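Local coordinates for protein nitrilotriacetate monooxygenase (Burkholderia pseudomallei, PDB 3SDO) that probably acts as a flavin-dependent monooxygenase, using reduced FMN and molecular oxygen to oxidise its substrate, at residues Phe113-Leu118 and Leu204-Ser209; Trp126-Ser131 and Glu156-Val161; Leu164-Asp169 and Gln211-Ile216; Trp168-Leu173 and Tyr439-Tyr444. All blocks are in the same frame, centred on the assembly; numbering follows the deposited sequence.

Contact 1 (Phe113-Leu118 and Leu204-Ser209)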
# COMPACT_ATOMS: atom_id res chain seq x y z
N PHE A 113 -7.68 -0.12 -2.24
CA PHE A 113 -7.75 -0.02 -3.70
C PHE A 113 -8.62 1.15 -4.23
O PHE A 113 -8.24 1.78 -5.22
CB PHE A 113 -8.16 -1.35 -4.36
CG PHE A 113 -7.03 -2.32 -4.49
CD1 PHE A 113 -6.04 -2.13 -5.45
CD2 PHE A 113 -6.92 -3.40 -3.65
CE1 PHE A 113 -5.00 -3.02 -5.58
CE2 PHE A 113 -5.86 -4.28 -3.78
CZ PHE A 113 -4.89 -4.06 -4.76
N ALA A 114 -9.76 1.43 -3.58
CA ALA A 114 -10.60 2.60 -3.98
C ALA A 114 -9.86 3.94 -3.79
O ALA A 114 -10.03 4.86 -4.60
CB ALA A 114 -11.91 2.62 -3.21
N SER A 115 -9.03 4.02 -2.77
CA SER A 115 -8.28 5.23 -2.45
C SER A 115 -7.15 5.40 -3.47
O SER A 115 -6.95 6.50 -4.00
CB SER A 115 -7.80 5.19 -0.99
OG SER A 115 -7.08 6.34 -0.59
N LEU A 116 -6.42 4.33 -3.76
CA LEU A 116 -5.45 4.36 -4.85
C LEU A 116 -6.11 4.79 -6.17
O LEU A 116 -5.59 5.65 -6.89
CB LEU A 116 -4.75 3.00 -5.01
CG LEU A 116 -3.88 2.74 -6.24
CD1 LEU A 116 -2.62 3.66 -6.19
CD2 LEU A 116 -3.50 1.24 -6.35
N ASP A 117 -7.28 4.24 -6.45
CA ASP A 117 -8.02 4.55 -7.68
C ASP A 117 -8.42 6.01 -7.74
O ASP A 117 -8.32 6.62 -8.81
CB ASP A 117 -9.27 3.66 -7.82
CG ASP A 117 -9.64 3.31 -9.28
OD1 ASP A 117 -8.79 3.39 -10.19
OD2 ASP A 117 -10.79 2.92 -9.49
N LEU A 118 -8.88 6.58 -6.61
CA LEU A 118 -9.31 7.97 -6.60
C LEU A 118 -8.10 8.93 -6.70
O LEU A 118 -8.12 9.90 -7.45
CB LEU A 118 -10.12 8.26 -5.35
CG LEU A 118 -11.02 9.49 -5.38
CD1 LEU A 118 -12.15 9.31 -6.43
CD2 LEU A 118 -11.61 9.74 -4.00
N LEU A 204 -19.29 1.44 2.14
CA LEU A 204 -17.92 1.93 2.10
C LEU A 204 -17.89 3.44 2.35
O LEU A 204 -18.87 4.14 2.03
CB LEU A 204 -17.33 1.62 0.73
CG LEU A 204 -15.79 1.58 0.64
CD1 LEU A 204 -15.20 0.48 1.56
CD2 LEU A 204 -15.34 1.35 -0.78
N ASN A 205 -16.75 3.92 2.87
CA ASN A 205 -16.57 5.35 3.18
C ASN A 205 -15.67 6.08 2.18
O ASN A 205 -14.98 7.04 2.52
CB ASN A 205 -16.12 5.57 4.63
CG ASN A 205 -14.80 4.91 4.95
OD1 ASN A 205 -14.22 4.22 4.12
ND2 ASN A 205 -14.32 5.11 6.17
N ILE A 206 -15.71 5.63 0.93
CA ILE A 206 -15.04 6.34 -0.16
C ILE A 206 -15.82 6.09 -1.45
O ILE A 206 -16.43 5.02 -1.64
CB ILE A 206 -13.57 5.95 -0.28
CG1 ILE A 206 -12.87 6.82 -1.32
CG2 ILE A 206 -13.45 4.45 -0.62
CD1 ILE A 206 -11.34 6.65 -1.33
N ARG A 207 -15.80 7.09 -2.32
CA ARG A 207 -16.59 7.09 -3.56
C ARG A 207 -15.91 6.27 -4.67
O ARG A 207 -14.80 5.74 -4.49
CB ARG A 207 -16.81 8.53 -4.03
CG ARG A 207 -15.52 9.28 -4.41
CD ARG A 207 -15.85 10.46 -5.27
NE ARG A 207 -16.38 10.00 -6.56
CZ ARG A 207 -17.15 10.71 -7.36
NH1 ARG A 207 -17.50 11.96 -7.03
NH2 ARG A 207 -17.58 10.18 -8.51
N ARG A 208 -16.57 6.27 -5.83
CA ARG A 208 -16.09 5.56 -7.02
C ARG A 208 -15.16 6.47 -7.83
O ARG A 208 -15.25 7.67 -7.72
CB ARG A 208 -17.30 5.11 -7.86
CG ARG A 208 -18.28 4.25 -7.07
CD ARG A 208 -19.54 3.85 -7.84
NE ARG A 208 -19.37 2.60 -8.56
CZ ARG A 208 -19.28 2.46 -9.88
NH1 ARG A 208 -19.31 3.51 -10.68
NH2 ARG A 208 -19.11 1.25 -10.40
N SER A 209 -14.26 5.88 -8.62
CA SER A 209 -13.25 6.60 -9.40
C SER A 209 -13.73 7.00 -10.79
O SER A 209 -14.85 6.67 -11.19
CB SER A 209 -12.00 5.72 -9.56
OG SER A 209 -12.21 4.68 -10.52
O HOH W 1 -12.39 5.32 -5.96
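Ala114 and Ser115, with Leu118 one turn further along helix 106-119, receive the side chain of Ile206 from the loop that precedes strand 215-218. Its two branches part over the helix. CG2 presses on Ala114 CB at 3.5 Å, while CD1, at the end of the extended branch (CG1 anti to the backbone N, chi1 -173°), reaches across to Ser115 CA at 3.6 Å. Leu118 runs past Ile206 in the opposite direction, and its CD1 methyl lies 3.9 Å from Arg207 CG, where the aliphatic part of the arginine crosses it at about a right angle. The guanidinium of Arg207 turns back onto its own loop, NE donating to Arg208 O over 2.8 Å in the carbonyl plane.

The polar contacts lie at Asp117 and at a bridging water. Ser209 OG gives a very short bond of 2.5 Å to Asp117 OD2. The other carboxylate oxygen, OD1, accepts from Gln211 NE2 and the backbone N of Ala124, which fixes the rotation of the group. Water 1 donates to Ala114 O at 2.8 Å and to Arg207 O at 2.9 Å, joining a helical carbonyl to one of the loop.

The second subunit closes the outer side: Ser115 OG bonds to Ser81 of that subunit, and Phe77 there packs on Leu118. The contact thus lays an irregular loop along an outer helix of the TIM-barrel fold of luciferase-like monooxygenases, at the dimer interface and away from the predicted FMN site.

Contact 2 (Trp126-Ser131 and Glu156-Val161)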
# COMPACT_ATOMS: atom_id res chain seq x y z
N TRP A 126 -6.49 -4.52 -9.32
CA TRP A 126 -6.22 -5.47 -8.24
C TRP A 126 -6.03 -6.84 -8.85
O TRP A 126 -6.94 -7.33 -9.53
CB TRP A 126 -7.38 -5.49 -7.21
CG TRP A 126 -7.34 -6.60 -6.17
CD1 TRP A 126 -6.24 -7.24 -5.70
CD2 TRP A 126 -8.46 -7.15 -5.44
NE1 TRP A 126 -6.60 -8.17 -4.74
CE2 TRP A 126 -7.95 -8.14 -4.57
CE3 TRP A 126 -9.84 -6.92 -5.45
CZ2 TRP A 126 -8.78 -8.90 -3.74
CZ3 TRP A 126 -10.66 -7.65 -4.62
CH2 TRP A 126 -10.12 -8.65 -3.78
N ASN A 127 -4.85 -7.42 -8.62
CA ASN A 127 -4.57 -8.79 -8.99
C ASN A 127 -4.99 -9.67 -7.83
O ASN A 127 -4.34 -9.68 -6.78
CB ASN A 127 -3.09 -9.04 -9.31
CG ASN A 127 -2.80 -10.50 -9.62
OD1 ASN A 127 -3.59 -11.16 -10.31
ND2 ASN A 127 -1.69 -11.03 -9.10
N VAL A 128 -6.11 -10.36 -8.02
CA VAL A 128 -6.72 -11.22 -7.00
C VAL A 128 -5.96 -12.54 -6.96
O VAL A 128 -5.94 -13.29 -7.93
CB VAL A 128 -8.21 -11.46 -7.31
CG1 VAL A 128 -8.86 -12.45 -6.28
CG2 VAL A 128 -8.97 -10.13 -7.33
N VAL A 129 -5.29 -12.78 -5.83
CA VAL A 129 -4.52 -13.99 -5.65
C VAL A 129 -5.30 -14.98 -4.79
O VAL A 129 -5.65 -14.69 -3.65
CB VAL A 129 -3.13 -13.65 -5.11
CG1 VAL A 129 -2.57 -14.75 -4.30
CG2 VAL A 129 -2.21 -13.29 -6.30
N THR A 130 -5.59 -16.14 -5.38
CA THR A 130 -6.37 -17.23 -4.76
C THR A 130 -5.49 -18.17 -3.94
O THR A 130 -5.87 -18.59 -2.85
CB THR A 130 -7.12 -18.05 -5.84
OG1 THR A 130 -8.13 -17.23 -6.46
CG2 THR A 130 -7.79 -19.26 -5.23
N SER A 131 -4.32 -18.51 -4.47
CA SER A 131 -3.30 -19.29 -3.77
C SER A 131 -2.14 -18.39 -3.38
O SER A 131 -1.73 -17.54 -4.18
CB SER A 131 -2.77 -20.41 -4.68
N GLU A 156 -16.29 -15.12 -2.99
CA GLU A 156 -17.11 -14.34 -2.06
C GLU A 156 -16.43 -13.02 -1.67
O GLU A 156 -17.07 -11.98 -1.60
CB GLU A 156 -17.45 -15.15 -0.80
CG GLU A 156 -18.51 -14.46 0.05
CD GLU A 156 -18.83 -15.19 1.34
OE1 GLU A 156 -18.61 -16.42 1.42
OE2 GLU A 156 -19.30 -14.51 2.28
N HIS A 157 -15.14 -13.09 -1.39
CA HIS A 157 -14.32 -11.92 -1.04
C HIS A 157 -14.41 -10.85 -2.13
O HIS A 157 -14.63 -9.66 -1.85
CB HIS A 157 -12.87 -12.40 -0.84
CG HIS A 157 -11.92 -11.36 -0.35
ND1 HIS A 157 -11.43 -10.36 -1.16
CD2 HIS A 157 -11.30 -11.21 0.85
CE1 HIS A 157 -10.57 -9.63 -0.48
NE2 HIS A 157 -10.48 -10.11 0.75
N LEU A 158 -14.23 -11.27 -3.38
CA LEU A 158 -14.32 -10.37 -4.51
C LEU A 158 -15.71 -9.76 -4.63
O LEU A 158 -15.85 -8.56 -4.89
CB LEU A 158 -13.97 -11.12 -5.80
CG LEU A 158 -13.93 -10.32 -7.08
CD1 LEU A 158 -13.12 -9.04 -6.90
CD2 LEU A 158 -13.32 -11.16 -8.21
N ASP A 159 -16.74 -10.59 -4.43
CA ASP A 159 -18.14 -10.14 -4.51
C ASP A 159 -18.39 -9.05 -3.46
O ASP A 159 -19.08 -8.08 -3.74
CB ASP A 159 -19.14 -11.27 -4.26
CG ASP A 159 -19.26 -12.23 -5.43
OD1 ASP A 159 -18.73 -11.93 -6.51
OD2 ASP A 159 -19.88 -13.32 -5.25
N VAL A 160 -17.81 -9.23 -2.27
CA VAL A 160 -17.93 -8.23 -1.21
C VAL A 160 -17.21 -6.92 -1.61
O VAL A 160 -17.79 -5.84 -1.51
CB VAL A 160 -17.39 -8.75 0.14
CG1 VAL A 160 -17.40 -7.64 1.23
CG2 VAL A 160 -18.25 -9.94 0.61
N VAL A 161 -15.97 -7.03 -2.06
CA VAL A 161 -15.22 -5.84 -2.47
C VAL A 161 -15.99 -5.05 -3.54
O VAL A 161 -16.23 -3.85 -3.36
CB VAL A 161 -13.81 -6.18 -2.93
CG1 VAL A 161 -13.08 -4.93 -3.52
CG2 VAL A 161 -13.04 -6.70 -1.75
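Trp126 projects from strand 124-129 toward helix 150-165 and meets three of its residues with the far end of its six-membered ring. His157 lies at the rim, close to the indole plane: ND1 is 3.4 Å from Trp126 CH2. The two rings meet rim to rim, with planes 57° apart and centroids separated by 5.5 Å, and neither lies over the face of the other. With CG anti to the backbone N (chi1 170°), the indole extends from the strand far enough to bring CZ3 against the helix. Leu158 CD1 lies 3.6 Å and Val161 CG1 3.8 Å from Trp126 CZ3, the leucine side chain sliding past the indole in the opposite direction.

Val128, two residues along the strand, lays CG2 3.5 Å above the indole plane, over the ring centre, and also touches Leu158 CD1 at 4.3 Å. The polar ends of the two rings are held from elsewhere: Trp126 NE1 donates to Met99 O, and His157 NE2 is hydrogen-bonded to Ser104 OG. Strand segment 126-129 and helix segment 156-161 run roughly antiparallel (152°), their axes 10.7 Å apart at closest approach, as in the beta/alpha layers of a TIM barrel. The packing joins a barrel strand to an outer helix near the predicted FMN-binding residues Thr98 and Tyr151.

Contact 3 (Leu164-Asp169 and Gln211-Ile216)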
# COMPACT_ATOMS: atom_id res chain seq x y z
N LEU A 164 -19.05 -3.37 -2.17
CA LEU A 164 -18.65 -2.15 -1.42
C LEU A 164 -18.30 -1.00 -2.34
O LEU A 164 -18.60 0.17 -2.04
CB LEU A 164 -17.47 -2.44 -0.48
CG LEU A 164 -17.77 -3.33 0.71
CD1 LEU A 164 -16.47 -3.78 1.36
CD2 LEU A 164 -18.65 -2.62 1.75
N TRP A 165 -17.67 -1.32 -3.46
CA TRP A 165 -17.30 -0.29 -4.44
C TRP A 165 -18.52 0.36 -5.09
O TRP A 165 -18.38 1.40 -5.72
CB TRP A 165 -16.38 -0.85 -5.54
CG TRP A 165 -14.96 -1.06 -5.10
CD1 TRP A 165 -14.30 -0.41 -4.07
CD2 TRP A 165 -14.00 -1.96 -5.68
NE1 TRP A 165 -13.00 -0.87 -3.98
CE2 TRP A 165 -12.79 -1.82 -4.96
CE3 TRP A 165 -14.05 -2.89 -6.73
CZ2 TRP A 165 -11.65 -2.56 -5.26
CZ3 TRP A 165 -12.90 -3.63 -7.03
CH2 TRP A 165 -11.72 -3.46 -6.31
N ASP A 166 -19.70 -0.23 -4.98
CA ASP A 166 -20.91 0.41 -5.49
C ASP A 166 -21.72 1.12 -4.40
O ASP A 166 -22.88 1.45 -4.62
CB ASP A 166 -21.75 -0.60 -6.29
CG ASP A 166 -21.15 -0.91 -7.68
OD1 ASP A 166 -20.16 -0.24 -8.07
OD2 ASP A 166 -21.68 -1.79 -8.40
N SER A 167 -21.09 1.39 -3.25
CA SER A 167 -21.77 2.05 -2.12
C SER A 167 -22.33 3.41 -2.52
O SER A 167 -23.48 3.74 -2.19
CB SER A 167 -20.83 2.25 -0.94
OG SER A 167 -20.41 1.02 -0.39
N TRP A 168 -21.51 4.17 -3.24
CA TRP A 168 -21.78 5.57 -3.57
C TRP A 168 -22.06 5.78 -5.05
O TRP A 168 -21.16 5.67 -5.86
CB TRP A 168 -20.56 6.42 -3.19
CG TRP A 168 -20.41 6.61 -1.70
CD1 TRP A 168 -19.63 5.87 -0.85
CD2 TRP A 168 -21.03 7.61 -0.92
NE1 TRP A 168 -19.77 6.33 0.43
CE2 TRP A 168 -20.62 7.40 0.42
CE3 TRP A 168 -21.92 8.64 -1.21
CZ2 TRP A 168 -21.05 8.20 1.45
CZ3 TRP A 168 -22.35 9.44 -0.18
CH2 TRP A 168 -21.93 9.21 1.14
N ASP A 169 -23.31 6.10 -5.42
CA ASP A 169 -23.57 6.41 -6.82
C ASP A 169 -22.62 7.52 -7.27
O ASP A 169 -22.24 8.39 -6.49
CB ASP A 169 -24.99 6.91 -7.08
CG ASP A 169 -26.07 5.86 -6.82
OD1 ASP A 169 -25.78 4.65 -6.60
OD2 ASP A 169 -27.24 6.28 -6.88
N GLN A 211 -12.90 5.55 -13.39
CA GLN A 211 -13.14 4.33 -14.19
C GLN A 211 -14.20 3.41 -13.56
O GLN A 211 -14.44 2.29 -14.03
CB GLN A 211 -11.85 3.57 -14.44
CG GLN A 211 -11.16 3.03 -13.20
CD GLN A 211 -9.98 2.16 -13.52
OE1 GLN A 211 -9.75 1.79 -14.69
NE2 GLN A 211 -9.22 1.80 -12.49
N GLY A 212 -14.85 3.90 -12.51
CA GLY A 212 -15.97 3.20 -11.85
C GLY A 212 -15.50 2.36 -10.69
O GLY A 212 -15.82 2.64 -9.52
N GLN A 213 -14.73 1.33 -11.03
CA GLN A 213 -14.07 0.47 -10.07
C GLN A 213 -12.71 0.07 -10.62
O GLN A 213 -12.49 0.07 -11.85
CB GLN A 213 -14.84 -0.84 -9.89
CG GLN A 213 -16.28 -0.71 -9.45
CD GLN A 213 -16.90 -2.08 -9.19
OE1 GLN A 213 -16.35 -3.12 -9.56
NE2 GLN A 213 -18.05 -2.08 -8.52
N PRO A 214 -11.80 -0.35 -9.73
CA PRO A 214 -10.53 -0.84 -10.19
C PRO A 214 -10.68 -2.10 -11.07
O PRO A 214 -11.65 -2.85 -10.91
CB PRO A 214 -9.78 -1.17 -8.90
CG PRO A 214 -10.43 -0.40 -7.85
CD PRO A 214 -11.85 -0.21 -8.26
N VAL A 215 -9.75 -2.27 -11.99
CA VAL A 215 -9.75 -3.42 -12.91
C VAL A 215 -9.28 -4.71 -12.19
O VAL A 215 -8.30 -4.70 -11.40
CB VAL A 215 -8.85 -3.12 -14.12
CG1 VAL A 215 -8.88 -4.27 -15.15
CG2 VAL A 215 -9.31 -1.80 -14.79
N ILE A 216 -10.00 -5.81 -12.43
CA ILE A 216 -9.66 -7.07 -11.79
C ILE A 216 -8.77 -7.91 -12.71
O ILE A 216 -9.16 -8.24 -13.85
CB ILE A 216 -10.91 -7.89 -11.41
CG1 ILE A 216 -11.84 -7.09 -10.51
CG2 ILE A 216 -10.53 -9.22 -10.72
CD1 ILE A 216 -11.20 -6.46 -9.29
O HOH W 2 -15.16 2.01 -6.82
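Pro214 sits over one face of Trp165, its CD 3.5 Å from the centroid of the six-membered ring and only 1° off the normal, a CH-pi contact. Pro214 CG adds a contact of 3.6 Å with Trp165 CZ2. Around the rim of the same indole come Ile216 CD1, 4.0 Å from CZ3, and Gln213 OE1, near the ring plane beside CE3.

The amide of Gln213 is turned 64° from the indole. Its side chain, extended beyond CG, carries NE2 past Trp165 CB to Asp166 OD1, where it donates over 2.8 Å at an N-H...O angle of 144°. The amide reaches this oxygen from well above the carboxylate plane.

Farther out, Trp165 NE1 donates to Ala110 O of helix 106-119, which fixes the rotation of the indole. Arg208 forms a salt bridge with Asp166 OD1, and Arg443 forms one with OD2. Leu164 O accepts from Ser167 N and, over 2.6 Å, from Ser167 OG.

The buried carboxylate therefore has an arginine on each oxygen as well as the Gln213 amide, an environment that would be expected to keep Asp166 ionised, and the Gln213-Asp166 bond links segment 164-169 to the residues leading into strand 215-218.

Contact 4 (Trp168-Leu173 and Tyr439-Tyr444)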
# COMPACT_ATOMS: atom_id res chain seq x y z
N TRP A 168 -21.51 4.17 -3.24
CA TRP A 168 -21.78 5.57 -3.57
C TRP A 168 -22.06 5.78 -5.05
O TRP A 168 -21.16 5.67 -5.86
CB TRP A 168 -20.56 6.42 -3.19
CG TRP A 168 -20.41 6.61 -1.70
CD1 TRP A 168 -19.63 5.87 -0.85
CD2 TRP A 168 -21.03 7.61 -0.92
NE1 TRP A 168 -19.77 6.33 0.43
CE2 TRP A 168 -20.62 7.40 0.42
CE3 TRP A 168 -21.92 8.64 -1.21
CZ2 TRP A 168 -21.05 8.20 1.45
CZ3 TRP A 168 -22.35 9.44 -0.18
CH2 TRP A 168 -21.93 9.21 1.14
N ASP A 169 -23.31 6.10 -5.42
CA ASP A 169 -23.57 6.41 -6.82
C ASP A 169 -22.62 7.52 -7.27
O ASP A 169 -22.24 8.39 -6.49
CB ASP A 169 -24.99 6.91 -7.08
CG ASP A 169 -26.07 5.86 -6.82
OD1 ASP A 169 -25.78 4.65 -6.60
OD2 ASP A 169 -27.24 6.28 -6.88
N ASP A 170 -22.27 7.50 -8.55
CA ASP A 170 -21.32 8.48 -9.11
C ASP A 170 -21.76 9.94 -8.85
O ASP A 170 -20.92 10.83 -8.73
CB ASP A 170 -21.16 8.24 -10.62
CG ASP A 170 -20.49 6.91 -10.93
OD1 ASP A 170 -19.70 6.41 -10.09
OD2 ASP A 170 -20.74 6.38 -12.06
N ASP A 171 -23.06 10.16 -8.72
CA ASP A 171 -23.63 11.51 -8.55
C ASP A 171 -24.20 11.77 -7.13
O ASP A 171 -24.93 12.74 -6.93
CB ASP A 171 -24.69 11.78 -9.64
CG ASP A 171 -25.79 10.70 -9.70
OD1 ASP A 171 -25.75 9.68 -8.97
OD2 ASP A 171 -26.70 10.85 -10.53
N ALA A 172 -23.81 10.94 -6.15
CA ALA A 172 -24.42 10.98 -4.83
C ALA A 172 -23.99 12.19 -4.03
O ALA A 172 -24.76 12.69 -3.20
CB ALA A 172 -24.09 9.71 -4.03
N LEU A 173 -22.77 12.67 -4.27
CA LEU A 173 -22.19 13.72 -3.42
C LEU A 173 -22.53 15.10 -3.99
O LEU A 173 -21.80 15.66 -4.82
CB LEU A 173 -20.68 13.53 -3.27
CG LEU A 173 -20.30 12.30 -2.43
CD1 LEU A 173 -18.82 11.98 -2.58
CD2 LEU A 173 -20.64 12.56 -0.98
N TYR A 439 -16.28 1.78 -19.18
CA TYR A 439 -16.50 2.34 -17.85
C TYR A 439 -17.38 1.39 -17.04
O TYR A 439 -18.37 0.88 -17.53
CB TYR A 439 -17.13 3.75 -17.97
CG TYR A 439 -17.47 4.35 -16.64
CD1 TYR A 439 -18.75 4.18 -16.08
CD2 TYR A 439 -16.51 5.02 -15.88
CE1 TYR A 439 -19.05 4.70 -14.83
CE2 TYR A 439 -16.81 5.55 -14.66
CZ TYR A 439 -18.07 5.38 -14.13
OH TYR A 439 -18.34 5.90 -12.90
N LYS A 440 -16.99 1.14 -15.79
CA LYS A 440 -17.73 0.21 -14.94
C LYS A 440 -18.89 0.92 -14.25
O LYS A 440 -18.70 1.58 -13.23
CB LYS A 440 -16.78 -0.41 -13.92
CG LYS A 440 -17.43 -1.44 -13.00
CD LYS A 440 -17.32 -2.83 -13.55
CE LYS A 440 -18.02 -3.85 -12.65
NZ LYS A 440 -17.25 -5.13 -12.62
N GLU A 441 -20.11 0.77 -14.79
CA GLU A 441 -21.30 1.35 -14.15
C GLU A 441 -21.61 0.64 -12.84
O GLU A 441 -21.40 -0.58 -12.71
CB GLU A 441 -22.56 1.25 -15.04
CG GLU A 441 -22.53 2.11 -16.30
CD GLU A 441 -22.63 3.60 -16.04
OE1 GLU A 441 -23.16 4.01 -14.99
OE2 GLU A 441 -22.19 4.38 -16.92
N SER A 442 -22.13 1.40 -11.87
CA SER A 442 -22.62 0.82 -10.65
C SER A 442 -23.74 -0.16 -10.96
O SER A 442 -24.55 0.08 -11.87
CB SER A 442 -23.13 1.91 -9.69
OG SER A 442 -23.84 1.34 -8.61
N ARG A 443 -23.80 -1.24 -10.18
CA ARG A 443 -24.96 -2.13 -10.21
C ARG A 443 -26.29 -1.40 -9.94
O ARG A 443 -27.35 -1.90 -10.29
CB ARG A 443 -24.79 -3.27 -9.20
CG ARG A 443 -24.84 -2.78 -7.73
CD ARG A 443 -24.27 -3.78 -6.76
NE ARG A 443 -22.92 -4.16 -7.15
CZ ARG A 443 -22.32 -5.30 -6.80
NH1 ARG A 443 -22.94 -6.17 -6.03
NH2 ARG A 443 -21.10 -5.55 -7.22
N TYR A 444 -26.24 -0.23 -9.32
CA TYR A 444 -27.46 0.53 -9.03
C TYR A 444 -27.74 1.68 -10.02
O TYR A 444 -28.67 2.44 -9.80
CB TYR A 444 -27.43 1.10 -7.60
CG TYR A 444 -27.04 0.12 -6.49
CD1 TYR A 444 -27.95 -0.84 -6.00
CD2 TYR A 444 -25.79 0.20 -5.90
CE1 TYR A 444 -27.57 -1.72 -4.96
CE2 TYR A 444 -25.40 -0.67 -4.89
CZ TYR A 444 -26.29 -1.62 -4.42
OH TYR A 444 -25.84 -2.44 -3.41
O HOH W 3 -23.70 3.06 -6.67
O HOH W 4 -22.39 4.22 -12.35
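A type I beta turn, Asp169 to Ala172, meets the C-terminal loop that follows helix 431-435, where Ser442 heads an ST turn. Tyr439 and Asp170 make the direct bond between them. Tyr439 OH donates to Asp170 OD2 over 2.6 Å, from above the carboxylate plane, and the two flat groups stand 68° apart. The tyrosine side chain extends to reach it, CG lying anti to the backbone N (chi1 176°).

Two waters carry most of the remaining polar contact. Water 4 donates to Asp170 OD2 at 2.7 Å and to Glu441 OE1 at 2.8 Å, and accepts from the backbone N of Ser442. Water 3 donates to Asp169 OD1 at 2.6 Å and accepts from Ser442 OG. That same hydroxyl accepts from Tyr444 N over 3.0 Å to close the ST turn. Tyr444 CB lies beside Asp169 OD1, and the tyrosine ring stacks with His189, whose NE2 is also hydrogen-bonded to Asp169 OD1.

Arg208 forms a salt bridge with Asp170 OD1 and also donates to Lys440 O. With Glu441 OE1 only 4.5 Å from Asp170 OD2, that arginine and the donating water 4 probably ease the repulsion between the two acids; the loops are thus joined by one direct hydrogen bond, by two water bridges and through Arg208.

In the fold
Contacts 1, 3 and 4 form one cluster, with the centre of contact 3 about 7 Å from each of the other two; contact 2 lies deeper, its centre about 14 Å from that of contact 3. Contacts 2 and 3 share helix 150-165 and reach the neighbouring parallel strands 124-129 and 215-218, whereas contact 1 uses helix 106-119, which directly precedes strand 124-129. Along the chain contact 2 is nested within the span of contact 1, contacts 1 and 3 interleave, and contact 4 starts from the Trp168-Asp169 segment of contact 3 and brings in the distant C-terminal loop. The set thus runs from the barrel wall outward to the dimer interface.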